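Local coordinates for protein LEOA (Escherichia coli, PDB 4AUR) that is a bacterial dynamin that probably binds and hydrolyses GTP and is probably connected with the heat-labile (LT) toxin of enterotoxigenic strains, at residues F381-L392 and M524-M535. Residues are numbered along the deposited sequence; the frame is centred on the assembly and turned at random.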
loop_
_atom_site.group_PDB
_atom_site.type_symbol
_atom_site.label_atom_id
_atom_site.label_comp_id
_atom_site.label_asym_id
_atom_site.label_seq_id
_atom_site.Cartn_x
_atom_site.Cartn_y
_atom_site.Cartn_z
ATOM N N PHE A 381 -42.605 23.224 -3.774
ATOM C CA PHE A 381 -41.282 23.443 -4.362
ATOM C C PHE A 381 -40.234 23.503 -3.258
ATOM O O PHE A 381 -39.226 22.809 -3.302
ATOM C CB PHE A 381 -41.264 24.731 -5.198
ATOM C CG PHE A 381 -39.886 25.183 -5.604
ATOM C CD1 PHE A 381 -38.943 24.288 -6.058
ATOM C CD2 PHE A 381 -39.535 26.516 -5.535
ATOM C CE1 PHE A 381 -37.685 24.720 -6.419
ATOM C CE2 PHE A 381 -38.280 26.949 -5.903
ATOM C CZ PHE A 381 -37.356 26.052 -6.350
ATOM N N PHE A 382 -40.501 24.315 -2.250
ATOM C CA PHE A 382 -39.641 24.398 -1.088
ATOM C C PHE A 382 -39.337 22.998 -0.492
ATOM O O PHE A 382 -38.238 22.737 0.003
ATOM C CB PHE A 382 -40.247 25.382 -0.071
ATOM C CG PHE A 382 -39.315 25.779 1.038
ATOM C CD1 PHE A 382 -37.943 25.920 0.826
ATOM C CD2 PHE A 382 -39.808 26.042 2.294
ATOM C CE1 PHE A 382 -37.086 26.293 1.859
ATOM C CE2 PHE A 382 -38.955 26.412 3.333
ATOM C CZ PHE A 382 -37.591 26.540 3.113
ATOM N N GLU A 383 -40.265 22.070 -0.596
ATOM C CA GLU A 383 -40.038 20.741 -0.063
ATOM C C GLU A 383 -39.232 19.881 -1.034
ATOM O O GLU A 383 -38.228 19.290 -0.662
ATOM C CB GLU A 383 -41.377 20.087 0.273
ATOM C CG GLU A 383 -42.152 20.847 1.356
ATOM C CD GLU A 383 -43.633 20.487 1.413
ATOM O OE1 GLU A 383 -44.014 19.456 0.793
ATOM O OE2 GLU A 383 -44.403 21.241 2.081
ATOM N N GLN A 384 -39.664 19.806 -2.282
ATOM C CA GLN A 384 -38.887 19.119 -3.303
ATOM C C GLN A 384 -37.444 19.645 -3.284
ATOM O O GLN A 384 -36.501 18.869 -3.248
ATOM C CB GLN A 384 -39.506 19.315 -4.695
ATOM C CG GLN A 384 -40.832 18.596 -4.928
ATOM C CD GLN A 384 -41.384 18.736 -6.370
ATOM O OE1 GLN A 384 -41.472 19.832 -6.957
ATOM N NE2 GLN A 384 -41.768 17.605 -6.939
ATOM N N SER A 385 -37.283 20.964 -3.269
ATOM C CA SER A 385 -35.955 21.567 -3.260
ATOM C C SER A 385 -35.190 21.364 -1.944
ATOM O O SER A 385 -33.982 21.199 -1.951
ATOM C CB SER A 385 -36.010 23.059 -3.621
ATOM O OG SER A 385 -36.249 23.851 -2.473
ATOM N N THR A 386 -35.872 21.391 -0.815
ATOM C CA THR A 386 -35.227 20.981 0.449
ATOM C C THR A 386 -34.799 19.494 0.392
ATOM O O THR A 386 -33.795 19.124 0.954
ATOM C CB THR A 386 -36.138 21.263 1.683
ATOM O OG1 THR A 386 -36.201 22.677 1.925
ATOM C CG2 THR A 386 -35.609 20.576 2.949
ATOM N N ALA A 387 -35.542 18.648 -0.304
ATOM C CA ALA A 387 -35.164 17.248 -0.400
ATOM C C ALA A 387 -33.938 17.052 -1.273
ATOM O O ALA A 387 -33.208 16.092 -1.070
ATOM C CB ALA A 387 -36.319 16.412 -0.929
ATOM N N VAL A 388 -33.727 17.933 -2.249
ATOM C CA VAL A 388 -32.539 17.882 -3.103
ATOM C C VAL A 388 -31.300 18.135 -2.260
ATOM O O VAL A 388 -30.306 17.414 -2.341
ATOM C CB VAL A 388 -32.614 18.928 -4.244
ATOM C CG1 VAL A 388 -31.240 19.224 -4.862
ATOM C CG2 VAL A 388 -33.586 18.452 -5.321
ATOM N N SER A 389 -31.376 19.164 -1.438
ATOM C CA SER A 389 -30.278 19.524 -0.581
ATOM C C SER A 389 -30.042 18.451 0.480
ATOM O O SER A 389 -28.928 18.314 1.010
ATOM C CB SER A 389 -30.561 20.865 0.085
ATOM O OG SER A 389 -31.233 20.635 1.290
ATOM N N GLN A 390 -31.080 17.686 0.788
ATOM C CA GLN A 390 -30.917 16.605 1.707
ATOM C C GLN A 390 -30.204 15.419 1.091
ATOM O O GLN A 390 -29.441 14.759 1.769
ATOM C CB GLN A 390 -32.251 16.148 2.273
ATOM C CG GLN A 390 -32.097 15.469 3.637
ATOM C CD GLN A 390 -32.117 16.450 4.805
ATOM O OE1 GLN A 390 -32.495 17.623 4.674
ATOM N NE2 GLN A 390 -31.722 15.962 5.962
ATOM N N ARG A 391 -30.464 15.129 -0.172
ATOM C CA ARG A 391 -29.753 14.057 -0.857
ATOM C C ARG A 391 -28.294 14.409 -1.083
ATOM O O ARG A 391 -27.444 13.531 -1.138
ATOM C CB ARG A 391 -30.404 13.717 -2.190
ATOM C CG ARG A 391 -31.553 12.740 -2.037
ATOM C CD ARG A 391 -32.184 12.359 -3.369
ATOM N NE ARG A 391 -33.341 13.203 -3.667
ATOM C CZ ARG A 391 -33.381 14.151 -4.595
ATOM N NH1 ARG A 391 -32.325 14.414 -5.378
ATOM N NH2 ARG A 391 -34.504 14.842 -4.735
ATOM N N LEU A 392 -28.004 15.693 -1.214
ATOM C CA LEU A 392 -26.646 16.130 -1.377
ATOM C C LEU A 392 -25.888 15.971 -0.062
ATOM O O LEU A 392 -24.778 15.473 -0.060
ATOM C CB LEU A 392 -26.603 17.579 -1.886
ATOM C CG LEU A 392 -25.355 18.426 -1.634
ATOM C CD1 LEU A 392 -24.134 17.814 -2.297
ATOM C CD2 LEU A 392 -25.611 19.827 -2.160
HETATM N N MSE A 524 -33.265 33.065 -5.336
HETATM C CA MSE A 524 -33.983 31.821 -5.400
HETATM C C MSE A 524 -33.279 30.894 -4.471
HETATM O O MSE A 524 -33.830 30.438 -3.481
HETATM C CB MSE A 524 -34.065 31.326 -6.839
HETATM C CG MSE A 524 -35.084 30.202 -6.900
HETATM SE SE MSE A 524 -34.146 28.468 -6.828
HETATM C CE MSE A 524 -34.234 28.050 -4.942
ATOM N N PHE A 525 -32.012 30.660 -4.740
ATOM C CA PHE A 525 -31.219 29.824 -3.844
ATOM C C PHE A 525 -31.239 30.263 -2.398
ATOM O O PHE A 525 -31.366 29.412 -1.538
ATOM C CB PHE A 525 -29.809 29.656 -4.368
ATOM C CG PHE A 525 -29.721 28.619 -5.416
ATOM C CD1 PHE A 525 -29.912 27.297 -5.079
ATOM C CD2 PHE A 525 -29.492 28.952 -6.726
ATOM C CE1 PHE A 525 -29.848 26.316 -6.041
ATOM C CE2 PHE A 525 -29.427 27.983 -7.688
ATOM C CZ PHE A 525 -29.607 26.661 -7.350
ATOM N N ALA A 526 -31.164 31.559 -2.127
ATOM C CA ALA A 526 -31.062 32.021 -0.729
ATOM C C ALA A 526 -32.315 31.768 0.099
ATOM O O ALA A 526 -32.252 31.758 1.314
ATOM C CB ALA A 526 -30.719 33.505 -0.673
ATOM N N PHE A 527 -33.444 31.584 -0.574
ATOM C CA PHE A 527 -34.738 31.437 0.060
ATOM C C PHE A 527 -35.178 29.978 0.163
ATOM O O PHE A 527 -35.713 29.555 1.196
ATOM C CB PHE A 527 -35.768 32.236 -0.739
ATOM C CG PHE A 527 -37.008 32.565 0.027
ATOM C CD1 PHE A 527 -37.062 33.704 0.827
ATOM C CD2 PHE A 527 -38.138 31.741 -0.052
ATOM C CE1 PHE A 527 -38.207 34.010 1.548
ATOM C CE2 PHE A 527 -39.293 32.045 0.664
ATOM C CZ PHE A 527 -39.325 33.181 1.465
ATOM N N PHE A 528 -34.957 29.212 -0.903
ATOM C CA PHE A 528 -35.418 27.831 -0.974
ATOM C C PHE A 528 -34.351 26.768 -0.752
ATOM O O PHE A 528 -34.687 25.590 -0.635
ATOM C CB PHE A 528 -36.055 27.578 -2.328
ATOM C CG PHE A 528 -37.200 28.507 -2.648
ATOM C CD1 PHE A 528 -38.488 28.194 -2.243
ATOM C CD2 PHE A 528 -36.991 29.684 -3.342
ATOM C CE1 PHE A 528 -39.544 29.033 -2.516
ATOM C CE2 PHE A 528 -38.042 30.529 -3.626
ATOM C CZ PHE A 528 -39.325 30.204 -3.208
ATOM N N ALA A 529 -33.076 27.152 -0.716
ATOM C CA ALA A 529 -31.982 26.171 -0.678
ATOM C C ALA A 529 -30.614 26.754 -0.298
ATOM O O ALA A 529 -29.631 26.507 -0.982
ATOM C CB ALA A 529 -31.896 25.500 -2.032
ATOM N N PRO A 530 -30.551 27.534 0.792
ATOM C CA PRO A 530 -29.305 28.138 1.224
ATOM C C PRO A 530 -28.213 27.155 1.632
ATOM O O PRO A 530 -27.007 27.473 1.478
ATOM C CB PRO A 530 -29.715 28.990 2.429
ATOM C CG PRO A 530 -31.041 28.475 2.857
ATOM C CD PRO A 530 -31.687 28.032 1.585
ATOM N N GLN A 531 -28.600 25.982 2.144
ATOM C CA GLN A 531 -27.580 25.023 2.567
ATOM C C GLN A 531 -26.682 24.490 1.451
ATOM O O GLN A 531 -25.599 23.982 1.723
ATOM C CB GLN A 531 -28.166 23.867 3.367
ATOM C CG GLN A 531 -29.289 23.126 2.693
ATOM C CD GLN A 531 -30.636 23.585 3.185
ATOM O OE1 GLN A 531 -30.866 23.674 4.407
ATOM N NE2 GLN A 531 -31.539 23.894 2.245
ATOM N N ILE A 532 -27.109 24.590 0.197
ATOM C CA ILE A 532 -26.240 24.179 -0.902
ATOM C C ILE A 532 -25.018 25.085 -0.924
ATOM O O ILE A 532 -23.910 24.589 -1.025
ATOM C CB ILE A 532 -26.932 24.174 -2.266
ATOM C CG1 ILE A 532 -27.997 23.076 -2.313
ATOM C CG2 ILE A 532 -25.919 23.893 -3.367
ATOM C CD1 ILE A 532 -29.068 23.294 -3.362
ATOM N N GLN A 533 -25.197 26.404 -0.821
ATOM C CA GLN A 533 -24.033 27.279 -0.817
ATOM C C GLN A 533 -23.206 27.014 0.455
ATOM O O GLN A 533 -21.965 26.928 0.422
ATOM C CB GLN A 533 -24.442 28.740 -0.926
ATOM C CG GLN A 533 -23.299 29.733 -0.714
ATOM C CD GLN A 533 -23.669 31.144 -1.154
ATOM O OE1 GLN A 533 -23.733 32.069 -0.341
ATOM N NE2 GLN A 533 -23.926 31.311 -2.443
ATOM N N GLN A 534 -23.906 26.847 1.566
ATOM C CA GLN A 534 -23.243 26.618 2.827
ATOM C C GLN A 534 -22.381 25.356 2.789
ATOM O O GLN A 534 -21.234 25.400 3.185
ATOM C CB GLN A 534 -24.264 26.610 3.969
ATOM C CG GLN A 534 -24.776 28.007 4.283
ATOM C CD GLN A 534 -26.064 28.036 5.094
ATOM O OE1 GLN A 534 -26.588 26.995 5.533
ATOM N NE2 GLN A 534 -26.592 29.261 5.302
HETATM N N MSE A 535 -22.912 24.257 2.272
HETATM C CA MSE A 535 -22.135 23.038 2.097
HETATM C C MSE A 535 -21.001 23.214 1.123
HETATM O O MSE A 535 -20.000 22.554 1.229
HETATM C CB MSE A 535 -22.993 21.917 1.542
HETATM C CG MSE A 535 -24.019 21.448 2.560
HETATM SE SE MSE A 535 -25.158 19.951 1.936
HETATM C CE MSE A 535 -26.895 20.879 1.992
#
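Phe528 meets Phe381 and Phe382 in an aromatic cluster where helix 521-528 ends against helix 368-408. CE2 of Phe381 lies over the centre of one face of the Phe528 ring, 3.8 Å from its CG, with the two planes inclined at 37°; the opposite face is covered by Phe527. With CG anti to the backbone N (chi1 -168°), Phe382 swings its ring alongside the turn, so that CB lies at the edge of the Phe528 ring while its own edge meets the Phe528 carbonyl, CE1 to O 3.5 Å. Selenomethionine Met524, standing in for methionine and bent at chi2 and chi3, brings SE to the edge of the Phe381 ring in a Met-aromatic contact; the flexible chain and polarisable selenium suit the edge of an aromatic ring.

Ser385 is small enough to sit beside one face of the Phe381 ring, toward its rim, and its OG donates to Phe528 O at 3.0 Å from above the carbonyl plane. That carbonyl belongs to the helix end, where Ala529 leaves helical geometry and the chain turns into helix 530-544.

Helix 530-535 runs at 21° to segment 381-392. Ser389 leaves room for the Gln531 chain, and its OG bonds back to Thr386 O. Leu392 and selenomethionine Met535 approach tip to tip, CG to SE 3.9 Å, while the Leu392 and Ile532 side chains cross at a slant, CD2 of Leu392 lying 4.0 Å from CG1 of Ile532.

Leu518 and Leu324 extend the apolar packing within the elongated dynamin-like helical domain. A largely apolar interface thus packs the bend against helix 368-408, and one serine hydroxyl gives the carbonyl oxygen of buried Phe528, at the helix end, a hydrogen-bond partner.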